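Local structure of response regulator receiver protein (Pseudoalteromonas atlantica T6c, 3KTO) at residues Ile8-Asp13 against Thr32-Ala37; Gly53-Ala58 against Pro82-Ala87; Ser23-Pro28 against Val115-Val120. The protein probably acts as a CheY-like receiver module in two-component signalling, with a likely role in regulating transcription. One frame throughout, in Å; residues are numbered along the deposited sequence.

Contact 1 of 3, residues Ile8-Asp13 against Thr32-Ala37; sequences IIYLVD and TIQCFA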
# COMPACT_ATOMS: atom_id res chain seq x y z
N ILE A 8 11.01 -11.27 -24.21
CA ILE A 8 10.00 -11.24 -23.17
C ILE A 8 10.57 -11.05 -21.77
O ILE A 8 11.60 -11.62 -21.44
CB ILE A 8 9.20 -12.55 -23.15
CG1 ILE A 8 8.78 -12.92 -24.58
CG2 ILE A 8 7.99 -12.43 -22.24
CD1 ILE A 8 8.13 -14.27 -24.70
N ILE A 9 9.90 -10.22 -20.97
CA ILE A 9 10.30 -10.01 -19.59
C ILE A 9 9.09 -10.33 -18.73
O ILE A 9 8.03 -9.74 -18.90
CB ILE A 9 10.74 -8.56 -19.30
CG1 ILE A 9 12.11 -8.30 -19.93
CG2 ILE A 9 10.80 -8.31 -17.79
CD1 ILE A 9 12.73 -6.98 -19.51
N TYR A 10 9.25 -11.30 -17.84
CA TYR A 10 8.17 -11.71 -16.96
C TYR A 10 8.09 -10.83 -15.73
O TYR A 10 9.09 -10.61 -15.04
CB TYR A 10 8.38 -13.16 -16.51
CG TYR A 10 8.38 -14.18 -17.63
CD1 TYR A 10 7.30 -14.28 -18.51
CD2 TYR A 10 9.46 -15.05 -17.81
CE1 TYR A 10 7.29 -15.23 -19.53
CE2 TYR A 10 9.46 -16.00 -18.83
CZ TYR A 10 8.37 -16.08 -19.69
OH TYR A 10 8.36 -17.02 -20.70
N LEU A 11 6.89 -10.33 -15.45
CA LEU A 11 6.65 -9.51 -14.27
C LEU A 11 5.76 -10.29 -13.31
O LEU A 11 4.66 -10.72 -13.67
CB LEU A 11 5.97 -8.19 -14.65
CG LEU A 11 5.46 -7.32 -13.49
CD1 LEU A 11 6.59 -6.99 -12.52
CD2 LEU A 11 4.85 -6.04 -14.04
N VAL A 12 6.24 -10.52 -12.10
CA VAL A 12 5.46 -11.23 -11.08
C VAL A 12 5.22 -10.22 -9.96
O VAL A 12 6.15 -9.81 -9.26
CB VAL A 12 6.23 -12.46 -10.56
CG1 VAL A 12 5.32 -13.33 -9.72
CG2 VAL A 12 6.79 -13.26 -11.71
N ASP A 13 3.97 -9.82 -9.80
CA ASP A 13 3.58 -8.83 -8.81
C ASP A 13 2.09 -9.03 -8.56
O ASP A 13 1.31 -9.05 -9.51
CB ASP A 13 3.85 -7.43 -9.39
CG ASP A 13 3.63 -6.31 -8.39
OD1 ASP A 13 2.72 -6.43 -7.54
OD2 ASP A 13 4.35 -5.29 -8.46
N THR A 32 8.31 -7.37 -24.69
CA THR A 32 6.96 -7.76 -24.29
C THR A 32 6.92 -8.05 -22.79
O THR A 32 7.66 -8.90 -22.30
CB THR A 32 6.49 -9.06 -24.99
OG1 THR A 32 6.42 -8.86 -26.41
CG2 THR A 32 5.13 -9.49 -24.46
N ILE A 33 6.03 -7.37 -22.06
CA ILE A 33 5.92 -7.60 -20.63
C ILE A 33 4.78 -8.57 -20.31
O ILE A 33 3.61 -8.18 -20.31
CB ILE A 33 5.68 -6.28 -19.86
CG1 ILE A 33 6.79 -5.28 -20.17
CG2 ILE A 33 5.59 -6.56 -18.37
CD1 ILE A 33 8.19 -5.76 -19.79
N GLN A 34 5.13 -9.83 -20.06
CA GLN A 34 4.14 -10.84 -19.71
C GLN A 34 4.05 -10.89 -18.18
O GLN A 34 5.04 -11.17 -17.50
CB GLN A 34 4.56 -12.20 -20.27
CG GLN A 34 3.62 -13.32 -19.92
CD GLN A 34 3.74 -14.49 -20.87
OE1 GLN A 34 4.83 -14.79 -21.38
NE2 GLN A 34 2.63 -15.18 -21.12
N CYS A 35 2.86 -10.62 -17.65
CA CYS A 35 2.64 -10.55 -16.20
C CYS A 35 1.95 -11.73 -15.53
O CYS A 35 1.20 -12.47 -16.15
CB CYS A 35 1.85 -9.29 -15.89
SG CYS A 35 2.60 -7.80 -16.58
N PHE A 36 2.22 -11.85 -14.23
CA PHE A 36 1.67 -12.92 -13.40
C PHE A 36 1.35 -12.35 -12.03
O PHE A 36 2.16 -11.61 -11.45
CB PHE A 36 2.67 -14.06 -13.27
CG PHE A 36 2.97 -14.73 -14.57
CD1 PHE A 36 2.13 -15.74 -15.05
CD2 PHE A 36 4.05 -14.34 -15.34
CE1 PHE A 36 2.36 -16.33 -16.29
CE2 PHE A 36 4.29 -14.93 -16.59
CZ PHE A 36 3.45 -15.93 -17.06
N ALA A 37 0.19 -12.70 -11.49
CA ALA A 37 -0.24 -12.20 -10.20
C ALA A 37 0.28 -12.94 -8.97
O ALA A 37 0.01 -12.52 -7.84
CB ALA A 37 -1.76 -12.15 -10.16
O HOH W 1 6.02 -17.17 -21.96
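The Tyr-10 ring and the Gln-34 side chain lie alongside each other, pointing the same way. Gln-34 holds CG anti to its backbone N (chi1 178°) and stays extended beyond it. This carries its amide along the ring, with the two planes 38° apart. Atom OE1 of Gln-34 ends at the ring edge, near the ring plane, 3.1 Å from Tyr-10 CE1. One water ties the two ends together: it lies 2.7 Å from Tyr-10 OH and donates to Gln-34 OE1 at 2.7 Å. Tyr-10 OH also bonds to the backbone N of Ser-48.

Phe-36 flanks Tyr-10 on the same sheet face. Tyr-10 CD1 meets the edge of the Phe-36 ring, 3.6 Å from CE2 of Phe-36. The ring planes are 61° apart, an oblique pair. Phe-42 of the helix 39-42 meets both rings edge-to-face.

The other face carries aliphatic groups and a thiol. Ile-33 CD1 sits 3.8 Å from Ile-9 CB, the two side chains lying side by side. Cys-35 SG rests 3.8 Å from Leu-11 CD2.

In the backbone, segments 8-13 and 32-37 share five hydrogen bonds, the last from Asp-13 N just past the strand. Leu-11 takes part twice, giving its N to Gln-34 O and receiving Phe-36 N at its O, 2.7 Å away. The pair closes the first beta-alpha-beta unit of the receiver fold, with strand 32-36 at the edge of the sheet within the chain. With the water and Ser-48 N as polar partners beside the aromatic cluster, the Tyr-10 hydroxyl probably helps fix its ring.

Contact 2 of 3, residues Gly53-Ala58 against Pro82-Ala87; sequences GMIIEA and PTIVMA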
# COMPACT_ATOMS: atom_id res chain seq x y z
N GLY A 53 14.58 -11.49 -19.30
CA GLY A 53 14.66 -10.99 -17.94
C GLY A 53 13.40 -11.14 -17.12
O GLY A 53 12.38 -11.64 -17.60
N MSE A 54 13.46 -10.70 -15.86
CA MSE A 54 12.32 -10.77 -14.96
C MSE A 54 12.28 -9.59 -13.98
O MSE A 54 13.30 -8.98 -13.68
CB MSE A 54 12.35 -12.08 -14.14
CG MSE A 54 12.03 -13.35 -14.94
SE MSE A 54 11.76 -14.93 -13.83
CE MSE A 54 10.34 -14.27 -12.77
N ILE A 55 11.07 -9.28 -13.52
CA ILE A 55 10.84 -8.22 -12.55
C ILE A 55 9.95 -8.90 -11.53
O ILE A 55 8.90 -9.46 -11.88
CB ILE A 55 10.12 -7.02 -13.16
CG1 ILE A 55 10.97 -6.43 -14.29
CG2 ILE A 55 9.84 -5.98 -12.07
CD1 ILE A 55 10.39 -5.17 -14.92
N ILE A 56 10.38 -8.87 -10.27
CA ILE A 56 9.63 -9.55 -9.22
C ILE A 56 9.45 -8.70 -7.98
O ILE A 56 10.41 -8.08 -7.50
CB ILE A 56 10.34 -10.87 -8.83
CG1 ILE A 56 10.61 -11.73 -10.07
CG2 ILE A 56 9.52 -11.65 -7.83
CD1 ILE A 56 11.39 -13.03 -9.76
N GLU A 57 8.22 -8.67 -7.47
CA GLU A 57 7.88 -7.95 -6.25
C GLU A 57 8.43 -8.84 -5.15
O GLU A 57 8.16 -10.04 -5.12
CB GLU A 57 6.35 -7.81 -6.14
CG GLU A 57 5.78 -7.67 -4.72
CD GLU A 57 6.27 -6.44 -3.97
OE1 GLU A 57 6.07 -5.30 -4.47
OE2 GLU A 57 6.85 -6.61 -2.88
N ALA A 58 9.22 -8.26 -4.26
CA ALA A 58 9.85 -9.01 -3.18
C ALA A 58 8.88 -9.68 -2.22
O ALA A 58 9.17 -10.78 -1.72
CB ALA A 58 10.81 -8.09 -2.37
N PRO A 82 18.43 -12.12 -15.87
CA PRO A 82 18.67 -10.89 -15.11
C PRO A 82 17.35 -10.52 -14.45
O PRO A 82 16.33 -10.39 -15.13
CB PRO A 82 19.05 -9.88 -16.19
CG PRO A 82 19.70 -10.74 -17.23
CD PRO A 82 18.79 -11.94 -17.28
N THR A 83 17.36 -10.37 -13.13
CA THR A 83 16.14 -10.06 -12.41
C THR A 83 16.19 -8.77 -11.61
O THR A 83 17.14 -8.52 -10.86
CB THR A 83 15.77 -11.21 -11.46
OG1 THR A 83 15.59 -12.42 -12.22
CG2 THR A 83 14.50 -10.89 -10.69
N ILE A 84 15.16 -7.95 -11.79
CA ILE A 84 15.02 -6.69 -11.07
C ILE A 84 14.01 -6.96 -9.95
O ILE A 84 12.87 -7.33 -10.22
CB ILE A 84 14.42 -5.58 -11.99
CG1 ILE A 84 15.33 -5.34 -13.19
CG2 ILE A 84 14.24 -4.31 -11.20
CD1 ILE A 84 14.73 -4.36 -14.20
N VAL A 85 14.43 -6.82 -8.71
CA VAL A 85 13.52 -7.04 -7.59
C VAL A 85 12.99 -5.67 -7.11
O VAL A 85 13.75 -4.72 -6.97
CB VAL A 85 14.23 -7.78 -6.45
CG1 VAL A 85 13.32 -7.86 -5.23
CG2 VAL A 85 14.61 -9.20 -6.91
N MSE A 86 11.68 -5.58 -6.88
CA MSE A 86 11.05 -4.34 -6.44
C MSE A 86 10.24 -4.58 -5.18
O MSE A 86 9.73 -5.68 -4.95
CB MSE A 86 10.13 -3.80 -7.54
CG MSE A 86 10.82 -3.58 -8.88
SE MSE A 86 9.62 -2.82 -10.21
CE MSE A 86 9.78 -0.97 -9.66
N ALA A 87 10.14 -3.56 -4.34
CA ALA A 87 9.38 -3.68 -3.10
C ALA A 87 8.92 -2.30 -2.65
O ALA A 87 9.65 -1.32 -2.79
CB ALA A 87 10.26 -4.33 -2.01
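The carboxylate of Glu-57 turns one flat face to the backbone carbonyl of Met-86. Met-86 O sits over that face, 3.7 Å from Glu-57 CD and about as far from both carboxylate oxygens. No bond joins these acceptors. The oxygens of Glu-57 have partners elsewhere: OE1 forms a salt bridge with Lys-109, and OE2 takes a hydrogen bond from the N of His-59. The chain reaches there by a bend at chi2 (61°). Ala-87 CA lies obliquely off the same face, 3.9 Å from Glu-57 OE2.

Most other side-chain contacts are apolar. On the face of Ile-55 and Ile-84, the CG2 branch of Ile-55 touches the SE atom of Met-86, a selenomethionine, at 3.7 Å. On the reverse face, Ile-56 CD1 lies across the methyl of Thr-83, 3.9 Å from CG2. Thr-83 OG1 is hydrogen-bonded to Leu-81 O. Near the C-terminal ends, Ala-58 CB packs on Val-85 CG1 and Ala-87 CB, both at 3.8 Å.

Five backbone hydrogen bonds join segments 53-58 and 82-87, whose strands run parallel. Ala-58 N to Met-86 O is the shortest, at 2.7 Å. These strands belong to a beta-alpha-beta unit crossing through helix 66-76, at the middle of the receiver sheet. Glu-57 probably occupies the position, at the strand end, where receiver domains usually carry the phosphoacceptor aspartate, and Lys-109 probably matches their conserved lysine. The contact therefore joins an apolar sheet core to a fixed acidic group, its two oxygens each held by a nitrogen, at what is probably the counterpart of the phosphorylation site.

Contact 3 of 3, residues Ser23-Pro28 against Val115-Val120; sequences SKLLSP and VLVHDV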
# COMPACT_ATOMS: atom_id res chain seq x y z
N SER A 23 3.45 -2.05 -16.99
CA SER A 23 3.29 -2.44 -18.39
C SER A 23 3.22 -1.21 -19.30
O SER A 23 3.83 -1.19 -20.36
CB SER A 23 2.04 -3.30 -18.56
OG SER A 23 2.20 -4.53 -17.88
N LYS A 24 2.48 -0.20 -18.86
CA LYS A 24 2.33 1.03 -19.64
C LYS A 24 3.67 1.74 -19.80
O LYS A 24 4.05 2.12 -20.90
CB LYS A 24 1.31 1.96 -18.96
CG LYS A 24 -0.13 1.53 -19.16
CD LYS A 24 -1.12 2.36 -18.33
CE LYS A 24 -1.06 1.99 -16.85
NZ LYS A 24 -2.12 2.67 -16.03
N LEU A 25 4.37 1.91 -18.69
CA LEU A 25 5.67 2.55 -18.69
C LEU A 25 6.73 1.88 -19.58
O LEU A 25 7.58 2.56 -20.16
CB LEU A 25 6.22 2.63 -17.27
CG LEU A 25 7.66 3.13 -17.14
CD1 LEU A 25 7.74 4.60 -17.53
CD2 LEU A 25 8.15 2.94 -15.71
N LEU A 26 6.68 0.56 -19.70
CA LEU A 26 7.68 -0.15 -20.48
C LEU A 26 7.25 -0.57 -21.89
O LEU A 26 8.07 -1.04 -22.67
CB LEU A 26 8.13 -1.40 -19.71
CG LEU A 26 8.72 -1.20 -18.32
CD1 LEU A 26 8.92 -2.56 -17.67
CD2 LEU A 26 10.03 -0.43 -18.42
N SER A 27 5.97 -0.38 -22.21
CA SER A 27 5.47 -0.76 -23.53
C SER A 27 6.25 -0.12 -24.67
O SER A 27 6.55 -0.78 -25.67
CB SER A 27 3.99 -0.40 -23.67
OG SER A 27 3.76 1.00 -23.64
N PRO A 28 6.61 1.17 -24.52
CA PRO A 28 7.36 1.81 -25.60
C PRO A 28 8.82 1.41 -25.69
O PRO A 28 9.61 2.08 -26.34
CB PRO A 28 7.16 3.30 -25.32
CG PRO A 28 7.14 3.35 -23.80
CD PRO A 28 6.29 2.13 -23.45
N VAL A 115 14.89 5.07 -13.56
CA VAL A 115 15.71 4.02 -12.98
C VAL A 115 15.23 2.69 -13.53
O VAL A 115 16.00 1.89 -14.04
CB VAL A 115 15.60 4.00 -11.44
CG1 VAL A 115 16.34 2.80 -10.87
CG2 VAL A 115 16.17 5.29 -10.87
N LEU A 116 13.92 2.46 -13.44
CA LEU A 116 13.36 1.22 -13.94
C LEU A 116 13.59 1.10 -15.44
O LEU A 116 14.06 0.07 -15.92
CB LEU A 116 11.87 1.14 -13.63
CG LEU A 116 11.17 -0.07 -14.26
CD1 LEU A 116 11.69 -1.35 -13.63
CD2 LEU A 116 9.67 0.06 -14.07
N VAL A 117 13.26 2.15 -16.18
CA VAL A 117 13.43 2.12 -17.63
C VAL A 117 14.87 1.77 -17.98
O VAL A 117 15.13 0.91 -18.83
CB VAL A 117 13.02 3.48 -18.26
CG1 VAL A 117 13.29 3.47 -19.77
CG2 VAL A 117 11.54 3.73 -18.01
N HIS A 118 15.81 2.41 -17.31
CA HIS A 118 17.22 2.16 -17.55
C HIS A 118 17.61 0.71 -17.28
O HIS A 118 18.28 0.08 -18.09
CB HIS A 118 18.08 3.09 -16.68
CG HIS A 118 19.55 2.90 -16.86
ND1 HIS A 118 20.25 1.90 -16.21
CD2 HIS A 118 20.44 3.53 -17.66
CE1 HIS A 118 21.51 1.93 -16.61
NE2 HIS A 118 21.65 2.91 -17.48
N ASP A 119 17.18 0.17 -16.13
CA ASP A 119 17.48 -1.21 -15.78
C ASP A 119 16.98 -2.20 -16.82
O ASP A 119 17.66 -3.17 -17.15
CB ASP A 119 16.87 -1.58 -14.43
CG ASP A 119 17.62 -0.96 -13.26
OD1 ASP A 119 18.73 -0.44 -13.48
OD2 ASP A 119 17.09 -1.01 -12.13
N VAL A 120 15.78 -1.95 -17.33
CA VAL A 120 15.19 -2.83 -18.33
C VAL A 120 15.92 -2.72 -19.68
O VAL A 120 16.19 -3.72 -20.33
CB VAL A 120 13.70 -2.52 -18.52
CG1 VAL A 120 13.13 -3.33 -19.68
CG2 VAL A 120 12.95 -2.85 -17.22
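This is an apolar helix-helix contact between the C-terminal part of helix 16-26 and the first half of helix 113-127, beside one face of the central sheet. Two leucines of the first helix meet three side chains of the second. Leu-25 points toward its partner helix and places both methyls there. Its CD2 meets Leu-116 CD2 at 3.6 Å, the two side chains crossing at an angle. Its CD1 lies 3.9 Å from Val-117 CG2. Leu-25 has CG anti to the backbone N (chi1 173°), which sends the branch out to these two residues.

In the alternating beta-alpha architecture of the CheY-like receiver fold, the first and last helices pack on the same side of the parallel sheet. Leu-26 packs against helix 113-127 and also against Ile-33 of strand 32-36. Its CD2 reaches Val-120 CG2 at 4.0 Å, and CD1 is almost as near. The same CD2 also approaches the Val-117 backbone, 4.3 Å from CA. Ile-84 of strand 83-87 touches Val-120. Phe-111 borders Leu-25 and Leu-116, while Leu-29 packs on Val-117 and Val-120. No hydrogen bond crosses between the two segments.

From the N terminus, strand 8-12 leads into helix 16-26 and then strand 32-36, where contact 1 closes the first short loop. Contact 2 closes the next, from strand 51-57 through helix 66-76 to strand 83-87. The two follow in series and meet in the sheet, since strands 8-12 and 51-57 are neighbours. Contact 3 opens in helix 16-26, inside the loop of contact 1, and closes only in helix 113-127. It therefore crosses contact 1 and encloses contact 2. Its side chains reach both: Ile-9 packs on Val-120, and Ile-55 on Leu-26. Together they tie four strands to the first and last helices.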